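Local coordinates for metallophosphoesterase TT1561-like domain-containing protein (Aquifex aeolicus, PDB 2YVT) that is of unknown function but belongs to the calcineurin-like metallophosphoesterase superfamily, which suggests a role related to phosphoester hydrolysis, at residues K12-R17 against G40-N45; P96-A101 against G140-E145; D34-V39 against G86-K91. One frame throughout, in Å; residues are numbered along the deposited sequence.

Along the chain the segments of interactions 1 and 3 alternate, and interaction 2 comes last in sequence. Interaction 3 sets strand 35-39 beside the start of strand 91-95. Interaction 1 joins the loops that follow strands 7-12 and 35-39, and interaction 2 ties the loop after strand 91-95 to strand 134-144 of the second sheet. The centres of interactions 1 and 2 are about 12 Å apart, and D100 links them through the backbone N-H groups of I42 and L43. Interaction 3 lies about 15 Å from interaction 1, centre to centre, and about 21 Å from interaction 2. Neighbouring strands thus deliver their loops to one end of the sheet, where calcineurin-like enzymes place the active site.

Interaction 1. Residues K12-R17 against G40-N45; sequences KNFKER and GNILKN
N13 and N41 bring the two loops together around a cis peptide bond before N41, which turns the G40 carbonyl and the N41 N-H to the same side so that N13 meets both. N13 N donates to G40 O at 3.2 Å, approaching from well above the carbonyl plane, while N13 OD1 accepts N41 N at 2.8 Å in a nearly straight bond. K15 N binds N41 O (2.8 Å) and E16 N binds I42 O (2.9 Å, bent to 131°). The F14 ring turns its edge to I42 O, with CD2 at 3.6 Å. E16 has CG beside its own N (chi1 -52°) and an extended chain, which carries the carboxylate across K44 at about a right angle. Its OE2 takes K44 N at 2.9 Å from above the carboxylate plane, N-H...O 174°, and also bonds Y73 OH. An alanine at E16 would remove the carboxylate, and K44 N and Y73 OH would probably lose a shared acceptor, leaving the loops less firmly tied. Helix 65-86 lies against this end of the loops after strands 7-12 and 35-39 through T77 and F81; at the K12 end NZ bonds N235 OD1, H220 O and G222 O.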
ATOM      1  N   LYS A  12      -3.541   2.274  -6.013  1.00  7.21           N
ATOM      2  CA  LYS A  12      -3.207   2.920  -4.743  1.00  8.59           C
ATOM      3  C   LYS A  12      -4.230   3.998  -4.425  1.00  7.92           C
ATOM      4  O   LYS A  12      -4.890   4.521  -5.330  1.00  9.14           O
ATOM      5  CB  LYS A  12      -1.768   3.471  -4.734  1.00  9.57           C
ATOM      6  CG  LYS A  12      -1.462   4.641  -5.696  1.00 11.69           C
ATOM      7  CD  LYS A  12      -1.566   5.991  -5.015  1.00 12.06           C
ATOM      8  CE  LYS A  12      -1.240   7.133  -5.978  1.00  9.77           C
ATOM      9  NZ  LYS A  12       0.207   7.523  -5.916  1.00 10.86           N
ATOM     10  N   ASN A  13      -4.352   4.320  -3.140  1.00  8.50           N
ATOM     11  CA  ASN A  13      -5.322   5.310  -2.660  1.00  7.46           C
ATOM     12  C   ASN A  13      -6.744   4.976  -3.107  1.00  7.85           C
ATOM     13  O   ASN A  13      -7.415   5.774  -3.774  1.00  9.84           O
ATOM     14  CB  ASN A  13      -4.915   6.737  -3.066  1.00  8.65           C
ATOM     15  CG  ASN A  13      -3.813   7.307  -2.184  1.00  9.35           C
ATOM     16  OD1 ASN A  13      -3.674   6.933  -1.012  1.00 11.04           O
ATOM     17  ND2 ASN A  13      -3.042   8.242  -2.735  1.00 11.01           N
ATOM     18  N   PHE A  14      -7.192   3.783  -2.718  1.00  7.56           N
ATOM     19  CA  PHE A  14      -8.580   3.360  -2.928  1.00  8.15           C
ATOM     20  C   PHE A  14      -9.548   4.401  -2.354  1.00  9.19           C
ATOM     21  O   PHE A  14     -10.546   4.745  -3.000  1.00 10.61           O
ATOM     22  CB  PHE A  14      -8.813   1.970  -2.320  1.00  9.50           C
ATOM     23  CG  PHE A  14     -10.239   1.542  -2.346  1.00  9.95           C
ATOM     24  CD1 PHE A  14     -10.839   1.175  -3.546  1.00 10.40           C
ATOM     25  CD2 PHE A  14     -10.989   1.504  -1.170  1.00 11.56           C
ATOM     26  CE1 PHE A  14     -12.176   0.789  -3.572  1.00 10.63           C
ATOM     27  CE2 PHE A  14     -12.330   1.124  -1.187  1.00 10.85           C
ATOM     28  CZ  PHE A  14     -12.922   0.766  -2.390  1.00 10.65           C
ATOM     29  N   LYS A  15      -9.240   4.894  -1.151  1.00  9.62           N
ATOM     30  CA  LYS A  15      -9.952   6.021  -0.521  1.00 10.82           C
ATOM     31  C   LYS A  15     -11.475   5.873  -0.602  1.00 10.79           C
ATOM     32  O   LYS A  15     -12.201   6.802  -0.972  1.00 11.93           O
ATOM     33  CB  LYS A  15      -9.492   7.366  -1.109  1.00 11.94           C
ATOM     34  CG  LYS A  15      -8.103   7.793  -0.652  1.00 14.60           C
ATOM     35  CD  LYS A  15      -7.686   9.142  -1.231  1.00 15.07           C
ATOM     36  CE  LYS A  15      -6.268   9.509  -0.806  1.00 18.27           C
ATOM     37  NZ  LYS A  15      -5.925  10.949  -1.079  1.00 20.86           N
ATOM     38  N   GLU A  16     -11.944   4.679  -0.257  1.00  9.83           N
ATOM     39  CA  GLU A  16     -13.379   4.381  -0.160  1.00 11.56           C
ATOM     40  C   GLU A  16     -14.155   4.555  -1.482  1.00 10.62           C
ATOM     41  O   GLU A  16     -15.363   4.826  -1.470  1.00 11.88           O
ATOM     42  CB  GLU A  16     -14.015   5.197   0.974  1.00 11.73           C
ATOM     43  CG  GLU A  16     -13.278   5.050   2.297  1.00 12.80           C
ATOM     44  CD  GLU A  16     -13.905   5.812   3.442  1.00 13.79           C
ATOM     45  OE1 GLU A  16     -15.087   6.247   3.342  1.00 15.15           O
ATOM     46  OE2 GLU A  16     -13.190   5.978   4.452  1.00 14.70           O
ATOM     47  N   ARG A  17     -13.465   4.387  -2.610  1.00 11.00           N
ATOM     48  CA  ARG A  17     -14.091   4.550  -3.926  1.00 10.69           C
ATOM     49  C   ARG A  17     -14.746   3.264  -4.429  1.00 10.65           C
ATOM     50  O   ARG A  17     -14.385   2.697  -5.469  1.00 10.69           O
ATOM     51  CB  ARG A  17     -13.128   5.183  -4.947  1.00 11.83           C
ATOM     52  CG  ARG A  17     -12.701   6.620  -4.570  1.00 11.46           C
ATOM     53  CD  ARG A  17     -13.909   7.568  -4.396  1.00 12.16           C
ATOM     54  NE  ARG A  17     -14.658   7.676  -5.647  1.00 11.67           N
ATOM     55  CZ  ARG A  17     -14.319   8.497  -6.642  1.00 12.28           C
ATOM     56  NH1 ARG A  17     -13.273   9.310  -6.511  1.00 12.00           N
ATOM     57  NH2 ARG A  17     -15.030   8.517  -7.759  1.00 11.11           N
ATOM     58  N   GLY A  40      -2.757   1.220   0.154  1.00  8.38           N
ATOM     59  CA  GLY A  40      -3.571   2.249   0.780  1.00  8.76           C
ATOM     60  C   GLY A  40      -3.301   3.629   0.180  1.00  8.55           C
ATOM     61  O   GLY A  40      -2.430   3.783  -0.676  1.00  8.45           O
ATOM     62  N   ASN A  41      -4.030   4.648   0.622  1.00  8.55           N
ATOM     63  CA  ASN A  41      -5.036   4.549   1.661  1.00  8.42           C
ATOM     64  C   ASN A  41      -6.308   3.842   1.246  1.00  7.90           C
ATOM     65  O   ASN A  41      -6.860   4.113   0.173  1.00  9.30           O
ATOM     66  CB  ASN A  41      -5.388   5.958   2.116  1.00  9.02           C
ATOM     67  CG  ASN A  41      -4.178   6.690   2.625  1.00 10.47           C
ATOM     68  OD1 ASN A  41      -3.687   7.678   2.019  1.00 14.35           O
ATOM     69  ND2 ASN A  41      -3.637   6.181   3.704  1.00  8.12           N
ATOM     70  N   ILE A  42      -6.764   2.941   2.111  1.00  8.75           N
ATOM     71  CA  ILE A  42      -8.074   2.311   1.949  1.00  8.87           C
ATOM     72  C   ILE A  42      -9.159   3.271   2.435  1.00  9.13           C
ATOM     73  O   ILE A  42     -10.145   3.514   1.736  1.00 10.63           O
ATOM     74  CB  ILE A  42      -8.163   0.968   2.699  1.00  9.22           C
ATOM     75  CG1 ILE A  42      -7.156  -0.021   2.107  1.00 12.09           C
ATOM     76  CG2 ILE A  42      -9.590   0.408   2.627  1.00 10.82           C
ATOM     77  CD1 ILE A  42      -6.713  -1.107   3.044  1.00 15.57           C
ATOM     78  N   LEU A  43      -8.947   3.816   3.629  1.00  9.69           N
ATOM     79  CA  LEU A  43      -9.877   4.761   4.256  1.00  9.62           C
ATOM     80  C   LEU A  43      -9.526   6.217   3.994  1.00 11.02           C
ATOM     81  O   LEU A  43      -8.386   6.550   3.666  1.00 12.63           O
ATOM     82  CB  LEU A  43      -9.869   4.560   5.770  1.00 10.30           C
ATOM     83  CG  LEU A  43     -10.254   3.177   6.286  1.00 10.54           C
ATOM     84  CD1 LEU A  43     -10.159   3.153   7.804  1.00 12.41           C
ATOM     85  CD2 LEU A  43     -11.657   2.785   5.811  1.00 13.40           C
ATOM     86  N   LYS A  44     -10.526   7.080   4.151  1.00 11.64           N
ATOM     87  CA  LYS A  44     -10.286   8.511   4.248  1.00 12.85           C
ATOM     88  C   LYS A  44      -9.834   8.831   5.679  1.00 12.69           C
ATOM     89  O   LYS A  44      -8.708   9.284   5.886  1.00 13.38           O
ATOM     90  CB  LYS A  44     -11.537   9.296   3.878  1.00 15.63           C
ATOM     91  CG  LYS A  44     -12.017   9.089   2.453  1.00 19.83           C
ATOM     92  CD  LYS A  44     -12.846  10.297   2.031  1.00 23.04           C
ATOM     93  CE  LYS A  44     -14.198   9.902   1.516  1.00 25.45           C
ATOM     94  NZ  LYS A  44     -15.021  11.131   1.304  1.00 26.21           N
ATOM     95  N   ASN A  45     -10.718   8.584   6.654  1.00 12.95           N
ATOM     96  CA  ASN A  45     -10.381   8.628   8.082  1.00 12.62           C
ATOM     97  C   ASN A  45      -9.804   9.979   8.503  1.00 13.81           C
ATOM     98  O   ASN A  45      -8.825  10.053   9.253  1.00 13.75           O
ATOM     99  CB  ASN A  45      -9.403   7.485   8.418  1.00 12.68           C
ATOM    100  CG  ASN A  45      -9.613   6.898   9.812  1.00 12.19           C
ATOM    101  OD1 ASN A  45     -10.547   7.257  10.539  1.00 13.18           O
ATOM    102  ND2 ASN A  45      -8.743   5.956  10.176  1.00 11.96           N
TER

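Interaction 2. Residues P96-A101 against G140-E145; sequences PGKNDA and GGLLTE
K98 and L142 each hold CG anti to the backbone N (chi1 175° and -170°), which lays the two side chains alongside one another, pointing the same way. K98 CD rests against L142 CD2 at 4.0 Å and, a little farther, on L142 CB. Beyond that the lysine bends at chi3, and its NZ bonds Y181 OH, so the chain offers methylenes to the leucine and its charge to another partner. The polar link lies at the glycines. G141 N donates to P96 O at 2.9 Å, the donor standing out of the carbonyl plane, and G140 CA comes up to the same oxygen at 3.1 Å in a CA-H...O contact. This close approach depends on G140 lacking a side chain, since a CB there would come too close to P96 O. G141 has positive phi, which glycine adopts easily. The loop itself is braced from within: a type I turn runs from G97 to D100, D100 N bonding G97 O at 3.1 Å, and G97 N meets D100 OD2 at 2.7 Å on the anti side of the carboxylate. D100 also takes the N-H groups of I42 and L43, clamping two loops. The sequence GKND follows strand 91-95 where calcineurin-like phosphoesterases usually carry their GNH(D/E) motif, consistent with a loop belonging to that active-site region.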
ATOM      1  N   PRO A  96      -1.581  -1.434   4.022  1.00  7.54           N
ATOM      2  CA  PRO A  96      -2.318  -0.283   4.539  1.00  7.16           C
ATOM      3  C   PRO A  96      -1.600   1.046   4.342  1.00  7.01           C
ATOM      4  O   PRO A  96      -0.356   1.098   4.305  1.00  7.85           O
ATOM      5  CB  PRO A  96      -2.451  -0.602   6.040  1.00  7.23           C
ATOM      6  CG  PRO A  96      -1.240  -1.421   6.345  1.00  8.96           C
ATOM      7  CD  PRO A  96      -1.038  -2.270   5.114  1.00  7.84           C
ATOM      8  N   GLY A  97      -2.389   2.113   4.217  1.00  6.70           N
ATOM      9  CA  GLY A  97      -1.841   3.455   4.129  1.00  7.45           C
ATOM     10  C   GLY A  97      -1.800   4.191   5.462  1.00  7.69           C
ATOM     11  O   GLY A  97      -2.140   3.636   6.525  1.00  7.84           O
ATOM     12  N   LYS A  98      -1.356   5.443   5.409  1.00  7.50           N
ATOM     13  CA  LYS A  98      -1.297   6.307   6.585  1.00  8.77           C
ATOM     14  C   LYS A  98      -2.640   6.403   7.318  1.00  7.94           C
ATOM     15  O   LYS A  98      -2.673   6.518   8.538  1.00  9.33           O
ATOM     16  CB  LYS A  98      -0.817   7.687   6.148  1.00 10.37           C
ATOM     17  CG  LYS A  98      -0.786   8.764   7.195  1.00 14.39           C
ATOM     18  CD  LYS A  98      -0.332  10.099   6.577  1.00 14.98           C
ATOM     19  CE  LYS A  98      -1.082  10.450   5.269  1.00 18.60           C
ATOM     20  NZ  LYS A  98      -0.422  10.048   3.973  1.00 21.54           N
ATOM     21  N   ASN A  99      -3.746   6.351   6.582  1.00  8.70           N
ATOM     22  CA  ASN A  99      -5.057   6.558   7.205  1.00  8.57           C
ATOM     23  C   ASN A  99      -5.780   5.271   7.582  1.00  8.55           C
ATOM     24  O   ASN A  99      -6.945   5.293   7.997  1.00  9.81           O
ATOM     25  CB  ASN A  99      -5.933   7.424   6.308  1.00 10.51           C
ATOM     26  CG  ASN A  99      -5.356   8.801   6.116  1.00 12.00           C
ATOM     27  OD1 ASN A  99      -4.940   9.162   5.013  1.00 14.10           O
ATOM     28  ND2 ASN A  99      -5.274   9.560   7.198  1.00 12.94           N
ATOM     29  N   ASP A 100      -5.080   4.149   7.454  1.00  8.94           N
ATOM     30  CA  ASP A 100      -5.688   2.850   7.715  1.00  7.50           C
ATOM     31  C   ASP A 100      -5.354   2.416   9.133  1.00  8.56           C
ATOM     32  O   ASP A 100      -4.597   1.472   9.379  1.00 10.88           O
ATOM     33  CB  ASP A 100      -5.268   1.865   6.631  1.00  9.19           C
ATOM     34  CG  ASP A 100      -5.796   2.282   5.275  1.00  8.48           C
ATOM     35  OD1 ASP A 100      -6.913   2.838   5.247  1.00  9.99           O
ATOM     36  OD2 ASP A 100      -5.102   2.090   4.254  1.00  8.83           O
ATOM     37  N   ALA A 101      -5.940   3.170  10.051  1.00  9.33           N
ATOM     38  CA  ALA A 101      -5.628   3.119  11.461  1.00  9.24           C
ATOM     39  C   ALA A 101      -6.929   3.242  12.260  1.00 10.31           C
ATOM     40  O   ALA A 101      -7.911   3.782  11.754  1.00 10.27           O
ATOM     41  CB  ALA A 101      -4.692   4.272  11.807  1.00 10.23           C
ATOM     42  N   GLY A 140       3.396  -1.010   5.200  1.00  7.45           N
ATOM     43  CA  GLY A 140       2.509   0.127   4.986  1.00  8.02           C
ATOM     44  C   GLY A 140       2.777   1.331   5.869  1.00  7.60           C
ATOM     45  O   GLY A 140       3.782   1.400   6.589  1.00  8.15           O
ATOM     46  N   GLY A 141       1.872   2.296   5.795  1.00  7.25           N
ATOM     47  CA  GLY A 141       1.999   3.517   6.575  1.00  7.63           C
ATOM     48  C   GLY A 141       2.960   4.518   5.973  1.00  7.39           C
ATOM     49  O   GLY A 141       3.694   4.211   5.030  1.00  7.88           O
ATOM     50  N   LEU A 142       2.955   5.723   6.530  1.00  7.24           N
ATOM     51  CA  LEU A 142       3.880   6.774   6.111  1.00  7.13           C
ATOM     52  C   LEU A 142       5.223   6.528   6.776  1.00  8.86           C
ATOM     53  O   LEU A 142       5.321   6.525   8.001  1.00  8.63           O
ATOM     54  CB  LEU A 142       3.337   8.147   6.501  1.00  9.09           C
ATOM     55  CG  LEU A 142       4.104   9.328   5.899  1.00 10.88           C
ATOM     56  CD1 LEU A 142       3.901   9.414   4.382  1.00 13.14           C
ATOM     57  CD2 LEU A 142       3.669  10.612   6.580  1.00 13.41           C
ATOM     58  N   LEU A 143       6.252   6.312   5.963  1.00  8.69           N
ATOM     59  CA  LEU A 143       7.600   6.087   6.492  1.00  8.42           C
ATOM     60  C   LEU A 143       8.287   7.441   6.575  1.00  9.40           C
ATOM     61  O   LEU A 143       8.243   8.243   5.630  1.00 10.98           O
ATOM     62  CB  LEU A 143       8.377   5.083   5.631  1.00  8.88           C
ATOM     63  CG  LEU A 143       7.614   3.778   5.345  1.00  9.26           C
ATOM     64  CD1 LEU A 143       8.488   2.755   4.638  1.00 11.49           C
ATOM     65  CD2 LEU A 143       6.975   3.184   6.622  1.00  9.70           C
ATOM     66  N   THR A 144       8.860   7.696   7.744  1.00  9.82           N
ATOM     67  CA  THR A 144       9.378   9.005   8.118  1.00 10.45           C
ATOM     68  C   THR A 144      10.711   8.827   8.812  1.00 11.05           C
ATOM     69  O   THR A 144      11.123   7.709   9.128  1.00 10.30           O
ATOM     70  CB  THR A 144       8.444   9.723   9.128  1.00 10.89           C
ATOM     71  OG1 THR A 144       8.500   9.047  10.394  1.00 11.87           O
ATOM     72  CG2 THR A 144       6.997   9.777   8.626  1.00 11.90           C
ATOM     73  N   GLU A 145      11.376   9.942   9.094  1.00 12.04           N
ATOM     74  CA  GLU A 145      12.635   9.873   9.813  1.00 12.97           C
ATOM     75  C   GLU A 145      12.436   9.571  11.288  1.00 13.94           C
ATOM     76  O   GLU A 145      13.170   8.753  11.839  1.00 15.99           O
ATOM     77  CB  GLU A 145      13.461  11.149   9.620  1.00 13.15           C
ATOM     78  CG  GLU A 145      13.914  11.343   8.171  1.00 13.26           C
ATOM     79  CD  GLU A 145      14.784  10.203   7.642  1.00 12.93           C
ATOM     80  OE1 GLU A 145      15.279   9.376   8.438  1.00 14.94           O
ATOM     81  OE2 GLU A 145      14.964  10.115   6.409  1.00 14.41           O
TER

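Interaction 3. Residues D34-V39 against G86-K91; sequences DILVVV and GELGVK
The backbone contact between L36 and K91 centres on one short, nearly straight hydrogen bond. L36 N donates to K91 O at 2.8 Å, with an N-H...O angle of 168° and the donor nearly in line with the carbonyl. The same oxygen also receives a CA-H...O contact from I35 CA at 3.2 Å, so two neighbouring groups of the strand converge on it. A water adds an indirect link one step earlier: it donates to D34 O (2.8 Å) and accepts from K91 N (2.9 Å), bridging two backbone groups.

The apolar contacts fall in two groups. On one side, L36 turns toward the incoming loop: its CD2 meets L88 CD1 at 4.0 Å, the two leucines crossing obliquely, and its CB lies near V90 CG1. V90 CG1, anti to its own N (chi1 -167°), is thereby laid against the strand, 3.8 Å from L36 N. Helix 21-31 closes over this cluster, with I28 touching both L88 and V90. On the other, I35 and K91 run side by side, I35 CG2 touching K91 CG at 3.8 Å, while the lysine end turns away to N119 O and over the F93 ring in a cation-pi contact. I35 also touches W130.

Turn bonds shape the loop itself: a type I turn from G86 to G89, closed by G89 N to G86 O, follows at the C-terminal side of helix 65-86, and G89 has positive phi. Strands 35-39 and 91-95 run parallel in the sheet, joined by a crossover through helices 46-57 and 65-86, and the pairing continues where L36 bonds F93.

Chemically, the leucine and valine contacts add apolar packing beside the polar link, while the direct bond and the water-mediated one hold K91 through its backbone at both N and O.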
ATOM      1  N   ASP A  34      -2.787 -12.120 -12.571  1.00 12.43           N
ATOM      2  CA  ASP A  34      -2.567 -13.218 -11.643  1.00 12.53           C
ATOM      3  C   ASP A  34      -2.681 -12.759 -10.198  1.00 12.48           C
ATOM      4  O   ASP A  34      -3.128 -13.516  -9.337  1.00 13.66           O
ATOM      5  CB  ASP A  34      -1.212 -13.859 -11.910  1.00 15.27           C
ATOM      6  CG  ASP A  34      -1.154 -14.493 -13.273  1.00 16.71           C
ATOM      7  OD1 ASP A  34      -1.860 -15.505 -13.487  1.00 19.31           O
ATOM      8  OD2 ASP A  34      -0.446 -13.952 -14.141  1.00 17.85           O
ATOM      9  N   ILE A  35      -2.263 -11.520  -9.943  1.00 11.18           N
ATOM     10  CA  ILE A  35      -2.448 -10.910  -8.623  1.00 12.52           C
ATOM     11  C   ILE A  35      -2.951  -9.478  -8.726  1.00 11.26           C
ATOM     12  O   ILE A  35      -2.656  -8.776  -9.692  1.00 10.11           O
ATOM     13  CB  ILE A  35      -1.190 -10.968  -7.719  1.00 15.34           C
ATOM     14  CG1 ILE A  35       0.005 -10.261  -8.352  1.00 16.76           C
ATOM     15  CG2 ILE A  35      -0.851 -12.411  -7.328  1.00 16.72           C
ATOM     16  CD1 ILE A  35       1.167 -10.047  -7.358  1.00 16.91           C
ATOM     17  N   LEU A  36      -3.751  -9.096  -7.734  1.00  9.93           N
ATOM     18  CA  LEU A  36      -4.197  -7.729  -7.545  1.00  9.60           C
ATOM     19  C   LEU A  36      -3.477  -7.174  -6.326  1.00  9.90           C
ATOM     20  O   LEU A  36      -3.448  -7.815  -5.269  1.00 10.01           O
ATOM     21  CB  LEU A  36      -5.715  -7.695  -7.321  1.00  9.71           C
ATOM     22  CG  LEU A  36      -6.345  -6.368  -6.888  1.00  9.83           C
ATOM     23  CD1 LEU A  36      -6.198  -5.287  -7.966  1.00 10.97           C
ATOM     24  CD2 LEU A  36      -7.806  -6.595  -6.553  1.00 10.96           C
ATOM     25  N   VAL A  37      -2.876  -6.000  -6.479  1.00  8.40           N
ATOM     26  CA  VAL A  37      -2.234  -5.319  -5.359  1.00  8.49           C
ATOM     27  C   VAL A  37      -3.006  -4.046  -5.063  1.00  8.35           C
ATOM     28  O   VAL A  37      -3.189  -3.207  -5.947  1.00  9.08           O
ATOM     29  CB  VAL A  37      -0.747  -4.988  -5.660  1.00  8.05           C
ATOM     30  CG1 VAL A  37      -0.161  -4.075  -4.584  1.00  9.32           C
ATOM     31  CG2 VAL A  37       0.067  -6.269  -5.755  1.00  8.54           C
ATOM     32  N   VAL A  38      -3.474  -3.911  -3.825  1.00  7.37           N
ATOM     33  CA  VAL A  38      -4.150  -2.681  -3.396  1.00  7.76           C
ATOM     34  C   VAL A  38      -3.281  -2.027  -2.337  1.00  8.04           C
ATOM     35  O   VAL A  38      -3.123  -2.567  -1.237  1.00  8.04           O
ATOM     36  CB  VAL A  38      -5.562  -2.936  -2.810  1.00  7.91           C
ATOM     37  CG1 VAL A  38      -6.233  -1.617  -2.481  1.00  9.17           C
ATOM     38  CG2 VAL A  38      -6.431  -3.730  -3.802  1.00  8.34           C
ATOM     39  N   VAL A  39      -2.688  -0.884  -2.687  1.00  8.18           N
ATOM     40  CA  VAL A  39      -1.931  -0.093  -1.722  1.00  8.48           C
ATOM     41  C   VAL A  39      -2.883   0.947  -1.142  1.00  8.10           C
ATOM     42  O   VAL A  39      -3.736   1.485  -1.861  1.00  8.37           O
ATOM     43  CB  VAL A  39      -0.716   0.617  -2.379  1.00  7.84           C
ATOM     44  CG1 VAL A  39       0.139   1.327  -1.315  1.00  8.57           C
ATOM     45  CG2 VAL A  39       0.132  -0.376  -3.173  1.00  9.59           C
ATOM     46  N   GLY A  86     -12.620  -8.766  -2.056  1.00 11.07           N
ATOM     47  CA  GLY A  86     -12.646 -10.232  -2.047  1.00 11.10           C
ATOM     48  C   GLY A  86     -13.483 -10.813  -3.177  1.00 11.29           C
ATOM     49  O   GLY A  86     -13.061 -11.756  -3.850  1.00 11.67           O
ATOM     50  N   GLU A  87     -14.654 -10.220  -3.401  1.00 12.56           N
ATOM     51  CA  GLU A  87     -15.576 -10.668  -4.451  1.00 13.04           C
ATOM     52  C   GLU A  87     -15.042 -10.509  -5.880  1.00 12.65           C
ATOM     53  O   GLU A  87     -15.606 -11.076  -6.816  1.00 14.03           O
ATOM     54  CB  GLU A  87     -16.929  -9.971  -4.300  1.00 14.98           C
ATOM     55  CG  GLU A  87     -17.693 -10.466  -3.079  1.00 18.23           C
ATOM     56  CD  GLU A  87     -19.111  -9.940  -2.994  1.00 21.68           C
ATOM     57  OE1 GLU A  87     -19.525  -9.152  -3.873  1.00 24.93           O
ATOM     58  OE2 GLU A  87     -19.818 -10.328  -2.041  1.00 23.83           O
ATOM     59  N   LEU A  88     -13.960  -9.748  -6.053  1.00 12.24           N
ATOM     60  CA  LEU A  88     -13.313  -9.662  -7.364  1.00 12.09           C
ATOM     61  C   LEU A  88     -12.641 -10.987  -7.733  1.00 12.14           C
ATOM     62  O   LEU A  88     -12.380 -11.255  -8.912  1.00 13.91           O
ATOM     63  CB  LEU A  88     -12.299  -8.514  -7.408  1.00 12.16           C
ATOM     64  CG  LEU A  88     -12.891  -7.115  -7.219  1.00 12.94           C
ATOM     65  CD1 LEU A  88     -11.761  -6.098  -7.134  1.00 13.92           C
ATOM     66  CD2 LEU A  88     -13.843  -6.794  -8.369  1.00 14.70           C
ATOM     67  N   GLY A  89     -12.337 -11.787  -6.709  1.00 11.73           N
ATOM     68  CA  GLY A  89     -11.937 -13.190  -6.886  1.00 11.38           C
ATOM     69  C   GLY A  89     -10.499 -13.468  -7.280  1.00 11.56           C
ATOM     70  O   GLY A  89     -10.163 -14.607  -7.600  1.00 13.10           O
ATOM     71  N   VAL A  90      -9.654 -12.437  -7.268  1.00 10.81           N
ATOM     72  CA  VAL A  90      -8.238 -12.556  -7.636  1.00 11.39           C
ATOM     73  C   VAL A  90      -7.381 -12.748  -6.379  1.00 10.56           C
ATOM     74  O   VAL A  90      -7.735 -12.254  -5.309  1.00 10.27           O
ATOM     75  CB  VAL A  90      -7.765 -11.255  -8.366  1.00 12.85           C
ATOM     76  CG1 VAL A  90      -6.407 -11.451  -9.042  1.00 15.35           C
ATOM     77  CG2 VAL A  90      -8.807 -10.785  -9.377  1.00 15.91           C
ATOM     78  N   LYS A  91      -6.266 -13.476  -6.492  1.00 10.14           N
ATOM     79  CA  LYS A  91      -5.263 -13.455  -5.420  1.00 10.61           C
ATOM     80  C   LYS A  91      -4.857 -12.002  -5.200  1.00 10.41           C
ATOM     81  O   LYS A  91      -4.464 -11.320  -6.141  1.00 11.28           O
ATOM     82  CB  LYS A  91      -4.034 -14.297  -5.784  1.00 11.95           C
ATOM     83  CG  LYS A  91      -2.926 -14.258  -4.723  1.00 13.45           C
ATOM     84  CD  LYS A  91      -3.328 -15.008  -3.455  1.00 17.05           C
ATOM     85  CE  LYS A  91      -2.397 -14.690  -2.290  1.00 19.18           C
ATOM     86  NZ  LYS A  91      -2.908 -13.529  -1.476  1.00 16.89           N
TER
HETATM   87  O   HOH W   1      -5.542 -14.857  -8.913  1.00 17.68           O